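Local coordinates for protein bacterial leucyl aminopeptidase (Legionella pneumophila, PDB 6ESL) that probably removes N-terminal residues, leucine among them, from peptides as a zinc-dependent aminopeptidase of family M28 that contributes to nutrient acquisition during infection of amoebas, at residues B[22-27]-B[55-60]; B[29-34]-B[46-51]; B[277-282]-B[306-311]. All blocks are in the same frame, centred on the assembly; numbering follows the deposited sequence.

Overall arrangement
Contacts 1 and 2 share one small N-terminal unit: strands 21-27 and 47-53 are neighbours in the same antiparallel sheet, contact 2 is nested along the chain inside the loop closed by contact 1, and their centres lie about 9 Å apart. Both are buried within this outlying unit, 35 to 40 Å from the chain's centre, and contact 1 also borders the second subunit. Contact 3 lies in the core of the M28 peptidase part, about 4 Å from the chain's centre. The chemistry shifts with place: contact 1 ends in a carboxylate gripped partly by the second subunit, contact 2 joins a lysine stem and an isoleucine pair, and contact 3 sets one helical leucine against an alanine and a strand carbonyl.

Contact 1: B[22-27]-B[55-60]; sequences EQLQVP and SDVETL
Leu24 of strand 21-27 and Leu60 of the helix starting at Val57 meet methyl to methyl, CD1 of Leu24 lying 3.7 Å from CD1 of Leu60, and this is the tight, purely apolar part of the contact. The same Leu24 CD1 stands farther from the second helical partner, 4.4 Å from CG2 of Val57. That valine methyl is met more closely from the other end of the strand, where Glu22 OE1 comes within 3.6 Å of Val57 CG2, the two side chains crossing at about a right angle. Through Val57 and Leu60, helix 57-67 packs on one face of a four-stranded antiparallel sheet, over its inner strand 21-27. Glu22 runs extended beyond CG (chi2 -170°), which carries its carboxylate past the strand to the edge of the apolar patch. There OE1 forms a salt bridge with Arg258 of the second subunit, while OE2 is bonded to Asn74 and to Tyr186 OH of the second subunit, which probably compensates the buried charge. By contrast, Ser55 and Thr59 sit on the solvent side of the helix start, and Glu58 OE2 accepts from the backbone N of Asp214 of the second subunit.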
loop_
_atom_site.group_PDB
_atom_site.type_symbol
_atom_site.label_atom_id
_atom_site.label_comp_id
_atom_site.label_asym_id
_atom_site.label_seq_id
_atom_site.Cartn_x
_atom_site.Cartn_y
_atom_site.Cartn_z
ATOM N N GLU B 22 -8.717 17.733 -29.880
ATOM C CA GLU B 22 -8.334 17.502 -28.502
ATOM C C GLU B 22 -7.000 16.789 -28.420
ATOM O O GLU B 22 -6.581 16.107 -29.340
ATOM C CB GLU B 22 -9.424 16.709 -27.740
ATOM C CG GLU B 22 -10.832 17.285 -27.864
ATOM C CD GLU B 22 -11.874 16.664 -26.935
ATOM O OE1 GLU B 22 -12.739 15.987 -27.476
ATOM O OE2 GLU B 22 -11.858 16.968 -25.749
ATOM N N GLN B 23 -6.288 17.057 -27.379
ATOM C CA GLN B 23 -5.059 16.417 -27.091
ATOM C C GLN B 23 -5.230 15.444 -25.920
ATOM O O GLN B 23 -5.692 15.796 -24.779
ATOM C CB GLN B 23 -3.960 17.407 -26.794
ATOM C CG GLN B 23 -3.784 18.401 -28.012
ATOM C CD GLN B 23 -4.876 19.495 -28.089
ATOM O OE1 GLN B 23 -5.162 20.093 -27.033
ATOM N NE2 GLN B 23 -5.501 19.641 -29.172
ATOM N N LEU B 24 -4.739 14.231 -26.206
ATOM C CA LEU B 24 -4.797 13.080 -25.241
ATOM C C LEU B 24 -3.431 12.566 -24.935
ATOM O O LEU B 24 -2.621 12.404 -25.889
ATOM C CB LEU B 24 -5.615 11.997 -25.871
ATOM C CG LEU B 24 -6.975 12.390 -26.399
ATOM C CD1 LEU B 24 -7.676 11.201 -26.986
ATOM C CD2 LEU B 24 -7.785 13.032 -25.266
ATOM N N GLN B 25 -3.175 12.312 -23.657
ATOM C CA GLN B 25 -1.995 11.612 -23.197
ATOM C C GLN B 25 -2.347 10.123 -23.128
ATOM O O GLN B 25 -3.296 9.772 -22.418
ATOM C CB GLN B 25 -1.433 12.083 -21.904
ATOM C CG GLN B 25 -0.092 11.475 -21.557
ATOM C CD GLN B 25 0.636 12.186 -20.389
ATOM O OE1 GLN B 25 1.326 11.550 -19.583
ATOM N NE2 GLN B 25 0.412 13.491 -20.263
ATOM N N VAL B 26 -1.625 9.323 -23.944
ATOM C CA VAL B 26 -1.931 7.934 -24.172
ATOM C C VAL B 26 -0.710 7.049 -23.807
ATOM O O VAL B 26 0.432 7.314 -24.285
ATOM C CB VAL B 26 -2.349 7.777 -25.612
ATOM C CG1 VAL B 26 -2.877 6.390 -25.913
ATOM C CG2 VAL B 26 -3.485 8.731 -25.971
ATOM N N PRO B 27 -0.928 5.991 -23.034
ATOM C CA PRO B 27 0.165 4.989 -22.852
ATOM C C PRO B 27 0.632 4.378 -24.149
ATOM O O PRO B 27 -0.162 4.150 -25.101
ATOM C CB PRO B 27 -0.506 3.878 -21.982
ATOM C CG PRO B 27 -1.766 4.509 -21.473
ATOM C CD PRO B 27 -2.196 5.551 -22.420
ATOM N N SER B 55 -14.527 14.244 -32.455
ATOM C CA SER B 55 -15.442 13.268 -32.943
ATOM C C SER B 55 -14.871 11.844 -32.908
ATOM O O SER B 55 -15.579 10.934 -33.129
ATOM C CB SER B 55 -15.836 13.632 -34.373
ATOM O OG SER B 55 -14.731 13.601 -35.202
ATOM N N ASP B 56 -13.578 11.681 -32.722
ATOM C CA ASP B 56 -12.923 10.369 -32.679
ATOM C C ASP B 56 -12.584 9.907 -31.263
ATOM O O ASP B 56 -12.068 8.789 -31.121
ATOM C CB ASP B 56 -11.622 10.385 -33.561
ATOM C CG ASP B 56 -11.883 10.454 -34.998
ATOM O OD1 ASP B 56 -12.905 9.982 -35.508
ATOM O OD2 ASP B 56 -11.033 11.015 -35.749
ATOM N N VAL B 57 -12.828 10.720 -30.230
ATOM C CA VAL B 57 -12.435 10.399 -28.872
ATOM C C VAL B 57 -13.146 9.167 -28.351
ATOM O O VAL B 57 -12.538 8.372 -27.682
ATOM C CB VAL B 57 -12.608 11.614 -27.923
ATOM C CG1 VAL B 57 -12.494 11.281 -26.491
ATOM C CG2 VAL B 57 -11.591 12.718 -28.282
ATOM N N GLU B 58 -14.418 9.050 -28.573
ATOM C CA GLU B 58 -15.218 7.914 -28.091
ATOM C C GLU B 58 -14.723 6.581 -28.730
ATOM O O GLU B 58 -14.700 5.540 -28.094
ATOM C CB GLU B 58 -16.716 8.133 -28.481
ATOM C CG GLU B 58 -17.622 7.243 -27.642
ATOM C CD GLU B 58 -19.036 7.759 -27.587
ATOM O OE1 GLU B 58 -19.803 7.252 -28.403
ATOM O OE2 GLU B 58 -19.355 8.657 -26.740
ATOM N N THR B 59 -14.334 6.657 -29.974
ATOM C CA THR B 59 -13.654 5.553 -30.665
ATOM C C THR B 59 -12.450 5.085 -29.893
ATOM O O THR B 59 -12.280 3.827 -29.694
ATOM C CB THR B 59 -13.353 5.913 -32.101
ATOM O OG1 THR B 59 -14.587 6.098 -32.783
ATOM C CG2 THR B 59 -12.595 4.820 -32.803
ATOM N N LEU B 60 -11.678 6.044 -29.333
ATOM C CA LEU B 60 -10.527 5.685 -28.545
ATOM C C LEU B 60 -10.892 5.101 -27.192
ATOM O O LEU B 60 -10.137 4.362 -26.636
ATOM C CB LEU B 60 -9.537 6.857 -28.360
ATOM C CG LEU B 60 -9.032 7.419 -29.726
ATOM C CD1 LEU B 60 -7.957 8.491 -29.502
ATOM C CD2 LEU B 60 -8.441 6.325 -30.620
#

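Contact 2: B[29-34]-B[46-51]; sequences CLAAKI and EFKIID
Lys48 is the first residue of 46-51 to reach the segment 29-34, and it does so with its hydrocarbon stem. CD of Lys48 lies 3.9 Å from CB of Ala31, and Lys48 CG is almost as near to the same methyl at 4.1 Å. The lysine runs straight beyond CG, with chi2 at -167° and chi3 at -174°, which lays the stem alongside the alanine methyl. It also touches Ile40 and Glu43 of strand 39-43. Ile49 then points to the other face of the sheet, against Gln25 and Leu95. With Ile50 the strand returns to the contact: its CD1 is 3.8 Å from CD1 of Ile34, the two isoleucines reaching tip to tip. To do this Ile50 places CG1 between its backbone N and carbonyl carbon (chi1 63°), the crowded position for this branch. Ile50 also packs on Val26 and Ile40, and Ile34 on Leu60 of helix 57-67, making the pair part of the layer between the helices and the antiparallel sheet. On the helical side, a type I turn from Ala31 to Ile34, closed by Ile34 N to Ala31 O at 3.2 Å, sets the methyl of Ala31 and the branch of Ile34 side by side toward the strand. Cys29, at the start of this segment, is tied to Cys69 by a disulfide. Because the two segments meet through carbon alone, with no directional bond between them, their mutual fit depends on shape and exclusion of water, and the position of the helical piece is probably also limited by the Cys29-Cys69 disulfide.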
loop_
_atom_site.group_PDB
_atom_site.type_symbol
_atom_site.label_atom_id
_atom_site.label_comp_id
_atom_site.label_asym_id
_atom_site.label_seq_id
_atom_site.Cartn_x
_atom_site.Cartn_y
_atom_site.Cartn_z
ATOM N N CYS B 29 1.296 1.401 -24.995
ATOM C CA CYS B 29 0.629 0.143 -25.321
ATOM C C CYS B 29 -0.648 0.402 -26.073
ATOM O O CYS B 29 -0.930 -0.253 -27.012
ATOM C CB CYS B 29 0.336 -0.666 -24.071
ATOM S SG CYS B 29 -0.696 0.116 -22.767
ATOM N N LEU B 30 -1.415 1.421 -25.645
ATOM C CA LEU B 30 -2.629 1.828 -26.389
ATOM C C LEU B 30 -2.323 2.592 -27.657
ATOM O O LEU B 30 -2.964 2.384 -28.726
ATOM C CB LEU B 30 -3.495 2.662 -25.432
ATOM C CG LEU B 30 -4.840 3.186 -26.002
ATOM C CD1 LEU B 30 -5.741 2.108 -26.636
ATOM C CD2 LEU B 30 -5.540 3.828 -24.872
ATOM N N ALA B 31 -1.356 3.505 -27.577
ATOM C CA ALA B 31 -0.955 4.311 -28.755
ATOM C C ALA B 31 -0.611 3.434 -29.939
ATOM O O ALA B 31 -0.964 3.759 -31.074
ATOM C CB ALA B 31 0.224 5.229 -28.422
ATOM N N ALA B 32 0.047 2.286 -29.680
ATOM C CA ALA B 32 0.393 1.374 -30.755
ATOM C C ALA B 32 -0.819 0.861 -31.567
ATOM O O ALA B 32 -0.650 0.545 -32.708
ATOM C CB ALA B 32 1.228 0.210 -30.230
ATOM N N LYS B 33 -2.014 0.805 -30.986
ATOM C CA LYS B 33 -3.175 0.245 -31.647
ATOM C C LYS B 33 -4.093 1.287 -32.269
ATOM O O LYS B 33 -5.050 0.929 -32.923
ATOM C CB LYS B 33 -3.982 -0.631 -30.672
ATOM C CG LYS B 33 -3.190 -1.733 -29.912
ATOM C CD LYS B 33 -2.726 -2.948 -30.740
ATOM C CE LYS B 33 -3.871 -3.863 -31.256
ATOM N NZ LYS B 33 -3.539 -4.753 -32.448
ATOM N N ILE B 34 -3.781 2.573 -32.114
ATOM C CA ILE B 34 -4.681 3.626 -32.622
ATOM C C ILE B 34 -4.634 3.667 -34.113
ATOM O O ILE B 34 -3.555 3.752 -34.682
ATOM C CB ILE B 34 -4.323 5.031 -32.038
ATOM C CG1 ILE B 34 -4.577 5.045 -30.568
ATOM C CG2 ILE B 34 -5.154 6.131 -32.727
ATOM C CD1 ILE B 34 -4.050 6.250 -29.800
ATOM N N GLU B 46 7.221 6.004 -22.064
ATOM C CA GLU B 46 5.930 5.485 -21.673
ATOM C C GLU B 46 4.644 6.027 -22.305
ATOM O O GLU B 46 3.635 5.380 -22.274
ATOM C CB GLU B 46 5.814 5.703 -20.181
ATOM C CG GLU B 46 6.807 4.913 -19.369
ATOM C CD GLU B 46 6.707 3.412 -19.599
ATOM O OE1 GLU B 46 5.592 2.892 -19.713
ATOM O OE2 GLU B 46 7.748 2.751 -19.669
ATOM N N PHE B 47 4.728 7.165 -22.947
ATOM C CA PHE B 47 3.536 7.929 -23.393
ATOM C C PHE B 47 3.750 8.635 -24.683
ATOM O O PHE B 47 4.893 9.073 -25.022
ATOM C CB PHE B 47 3.079 9.055 -22.404
ATOM C CG PHE B 47 2.708 8.599 -21.046
ATOM C CD1 PHE B 47 1.472 8.035 -20.806
ATOM C CD2 PHE B 47 3.583 8.767 -19.987
ATOM C CE1 PHE B 47 1.135 7.594 -19.552
ATOM C CE2 PHE B 47 3.265 8.349 -18.703
ATOM C CZ PHE B 47 2.015 7.738 -18.482
ATOM N N LYS B 48 2.652 8.772 -25.415
ATOM C CA LYS B 48 2.540 9.767 -26.461
ATOM C C LYS B 48 1.474 10.798 -26.014
ATOM O O LYS B 48 0.516 10.439 -25.373
ATOM C CB LYS B 48 2.066 9.180 -27.778
ATOM C CG LYS B 48 3.077 8.181 -28.342
ATOM C CD LYS B 48 2.816 7.817 -29.760
ATOM C CE LYS B 48 3.818 6.717 -30.128
ATOM N NZ LYS B 48 3.455 6.278 -31.447
ATOM N N ILE B 49 1.626 12.046 -26.428
ATOM C CA ILE B 49 0.527 12.989 -26.503
ATOM C C ILE B 49 0.165 13.159 -27.929
ATOM O O ILE B 49 0.974 13.598 -28.805
ATOM C CB ILE B 49 0.846 14.322 -25.780
ATOM C CG1 ILE B 49 1.023 14.049 -24.331
ATOM C CG2 ILE B 49 -0.234 15.353 -26.093
ATOM C CD1 ILE B 49 1.626 15.129 -23.470
ATOM N N ILE B 50 -1.095 12.903 -28.206
ATOM C CA ILE B 50 -1.575 12.957 -29.536
ATOM C C ILE B 50 -2.671 14.007 -29.680
ATOM O O ILE B 50 -3.302 14.380 -28.690
ATOM C CB ILE B 50 -2.149 11.599 -30.018
ATOM C CG1 ILE B 50 -3.387 11.141 -29.200
ATOM C CG2 ILE B 50 -1.061 10.523 -29.910
ATOM C CD1 ILE B 50 -4.116 10.004 -29.863
ATOM N N ASP B 51 -2.836 14.471 -30.890
ATOM C CA ASP B 51 -3.909 15.350 -31.243
ATOM C C ASP B 51 -4.864 14.567 -32.085
ATOM O O ASP B 51 -4.432 13.934 -33.084
ATOM C CB ASP B 51 -3.335 16.533 -32.123
ATOM C CG ASP B 51 -4.385 17.531 -32.484
ATOM O OD1 ASP B 51 -5.098 17.328 -33.466
ATOM O OD2 ASP B 51 -4.599 18.464 -31.700
#

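Contact 3: B[277-282]-B[306-311]; sequences VKAVVQ and RDLSNY
Leu308, on the first turn of helix 306-320, overlaps the strand 277-282 with both of its branches. CD2 of Leu308 lies 4.0 Å from CB of Ala279, and CD1 of Leu308 is 4.1 Å from that same methyl, so the small alanine is straddled by the fork of the leucine. CD2 of Leu308 also comes 3.3 Å from the carbonyl oxygen of Val280, a snug approach in which the leucine methyl rests against the strand's carbonyl. Val280 takes part through this oxygen, which is already engaged in pairing with Ala347 of the neighbouring strand, and the leucine methyl adds apolar cover beside it. The leucine is put in place by its first torsion, with CG opposite the backbone N (chi1 -172°). Such helix-on-sheet packing is the basic joint of the alpha/beta fold of M28 peptidases; the strand leads, two residues beyond its end, to the zinc ligand Asp284. At the helix start the backbone N of Leu308 is bonded to OD2 of Asp305, and away from the sheet the helix meets the second subunit, where Asp307 forms a salt bridge with Arg328 of that subunit and Asn310 packs on its Asn310. Within the chain, strand 277-282 runs parallel between strands 203-209 and 346-350 of the mixed sheet, and Leu308 fits against Ala347 of the latter and Phe386 of helix 373-391, the same phenylalanine that Val281 touches.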
loop_
_atom_site.group_PDB
_atom_site.type_symbol
_atom_site.label_atom_id
_atom_site.label_comp_id
_atom_site.label_asym_id
_atom_site.label_seq_id
_atom_site.Cartn_x
_atom_site.Cartn_y
_atom_site.Cartn_z
ATOM N N VAL B 277 16.230 -12.674 -7.164
ATOM C CA VAL B 277 15.277 -12.770 -6.030
ATOM C C VAL B 277 13.990 -12.157 -6.460
ATOM O O VAL B 277 13.935 -10.983 -6.904
ATOM C CB VAL B 277 15.778 -12.075 -4.767
ATOM C CG1 VAL B 277 14.734 -12.112 -3.653
ATOM C CG2 VAL B 277 17.052 -12.726 -4.290
ATOM N N LYS B 278 12.943 -12.948 -6.314
ATOM C CA LYS B 278 11.592 -12.527 -6.622
ATOM C C LYS B 278 10.931 -11.751 -5.480
ATOM O O LYS B 278 10.297 -10.740 -5.707
ATOM C CB LYS B 278 10.709 -13.768 -6.927
ATOM C CG LYS B 278 9.263 -13.339 -7.136
ATOM C CD LYS B 278 8.370 -14.204 -7.991
ATOM C CE LYS B 278 7.263 -13.260 -8.483
ATOM N NZ LYS B 278 6.090 -13.943 -9.050
ATOM N N ALA B 279 11.031 -12.282 -4.246
ATOM C CA ALA B 279 10.344 -11.656 -3.109
ATOM C C ALA B 279 11.011 -12.013 -1.767
ATOM O O ALA B 279 11.473 -13.165 -1.556
ATOM C CB ALA B 279 8.876 -12.040 -3.094
ATOM N N VAL B 280 10.980 -11.022 -0.864
ATOM C CA VAL B 280 11.609 -11.118 0.448
ATOM C C VAL B 280 10.592 -10.772 1.564
ATOM O O VAL B 280 9.824 -9.789 1.430
ATOM C CB VAL B 280 12.785 -10.129 0.502
ATOM C CG1 VAL B 280 13.487 -10.228 1.803
ATOM C CG2 VAL B 280 13.738 -10.447 -0.630
ATOM N N VAL B 281 10.590 -11.531 2.663
ATOM C CA VAL B 281 9.898 -11.108 3.855
ATOM C C VAL B 281 10.915 -11.048 5.004
ATOM O O VAL B 281 11.915 -11.850 5.039
ATOM C CB VAL B 281 8.674 -12.012 4.185
ATOM C CG1 VAL B 281 9.074 -13.449 4.392
ATOM C CG2 VAL B 281 7.847 -11.529 5.367
ATOM N N GLN B 282 10.686 -10.117 5.908
ATOM C CA GLN B 282 11.480 -9.955 7.101
ATOM C C GLN B 282 10.623 -10.174 8.348
ATOM O O GLN B 282 9.545 -9.555 8.519
ATOM C CB GLN B 282 12.107 -8.566 7.106
ATOM C CG GLN B 282 12.832 -8.105 8.373
ATOM C CD GLN B 282 14.119 -8.847 8.627
ATOM O OE1 GLN B 282 14.520 -9.725 7.844
ATOM N NE2 GLN B 282 14.837 -8.425 9.685
ATOM N N ARG B 306 4.620 -2.334 -2.059
ATOM C CA ARG B 306 3.190 -2.217 -1.902
ATOM C C ARG B 306 2.404 -3.457 -2.248
ATOM O O ARG B 306 1.577 -3.913 -1.424
ATOM C CB ARG B 306 2.711 -0.973 -2.706
ATOM C CG ARG B 306 1.182 -0.883 -2.836
ATOM C CD ARG B 306 0.776 0.405 -3.498
ATOM N NE ARG B 306 -0.604 0.737 -3.081
ATOM C CZ ARG B 306 -1.236 1.870 -3.431
ATOM N NH1 ARG B 306 -0.615 2.813 -4.171
ATOM N NH2 ARG B 306 -2.498 2.050 -3.081
ATOM N N ASP B 307 2.604 -4.057 -3.420
ATOM C CA ASP B 307 1.885 -5.276 -3.751
ATOM C C ASP B 307 2.226 -6.450 -2.847
ATOM O O ASP B 307 1.378 -7.203 -2.463
ATOM C CB ASP B 307 2.070 -5.690 -5.213
ATOM C CG ASP B 307 1.382 -4.753 -6.185
ATOM O OD1 ASP B 307 0.524 -3.942 -5.773
ATOM O OD2 ASP B 307 1.705 -4.837 -7.384
ATOM N N LEU B 308 3.514 -6.613 -2.497
ATOM C CA LEU B 308 3.854 -7.769 -1.631
ATOM C C LEU B 308 3.250 -7.601 -0.224
ATOM O O LEU B 308 2.790 -8.572 0.381
ATOM C CB LEU B 308 5.377 -7.945 -1.579
ATOM C CG LEU B 308 5.849 -9.228 -0.861
ATOM C CD1 LEU B 308 5.420 -10.443 -1.625
ATOM C CD2 LEU B 308 7.363 -9.195 -0.692
ATOM N N SER B 309 3.211 -6.367 0.260
ATOM C CA SER B 309 2.632 -6.013 1.572
ATOM C C SER B 309 1.153 -6.302 1.614
ATOM O O SER B 309 0.632 -6.990 2.548
ATOM C CB SER B 309 2.903 -4.573 1.959
ATOM O OG SER B 309 4.291 -4.263 1.967
ATOM N N ASN B 310 0.470 -5.891 0.566
ATOM C CA ASN B 310 -0.961 -6.279 0.407
ATOM C C ASN B 310 -1.170 -7.773 0.358
ATOM O O ASN B 310 -2.112 -8.277 0.952
ATOM C CB ASN B 310 -1.585 -5.666 -0.866
ATOM C CG ASN B 310 -1.734 -4.127 -0.800
ATOM O OD1 ASN B 310 -1.779 -3.528 0.289
ATOM N ND2 ASN B 310 -1.929 -3.496 -2.004
ATOM N N TYR B 311 -0.296 -8.482 -0.328
ATOM C CA TYR B 311 -0.371 -9.922 -0.341
ATOM C C TYR B 311 -0.203 -10.556 1.094
ATOM O O TYR B 311 -0.934 -11.458 1.476
ATOM C CB TYR B 311 0.681 -10.516 -1.295
ATOM C CG TYR B 311 0.565 -11.966 -1.465
ATOM C CD1 TYR B 311 -0.587 -12.535 -2.008
ATOM C CD2 TYR B 311 1.634 -12.815 -1.148
ATOM C CE1 TYR B 311 -0.670 -13.925 -2.194
ATOM C CE2 TYR B 311 1.552 -14.174 -1.275
ATOM C CZ TYR B 311 0.429 -14.739 -1.825
ATOM O OH TYR B 311 0.349 -16.100 -1.982
#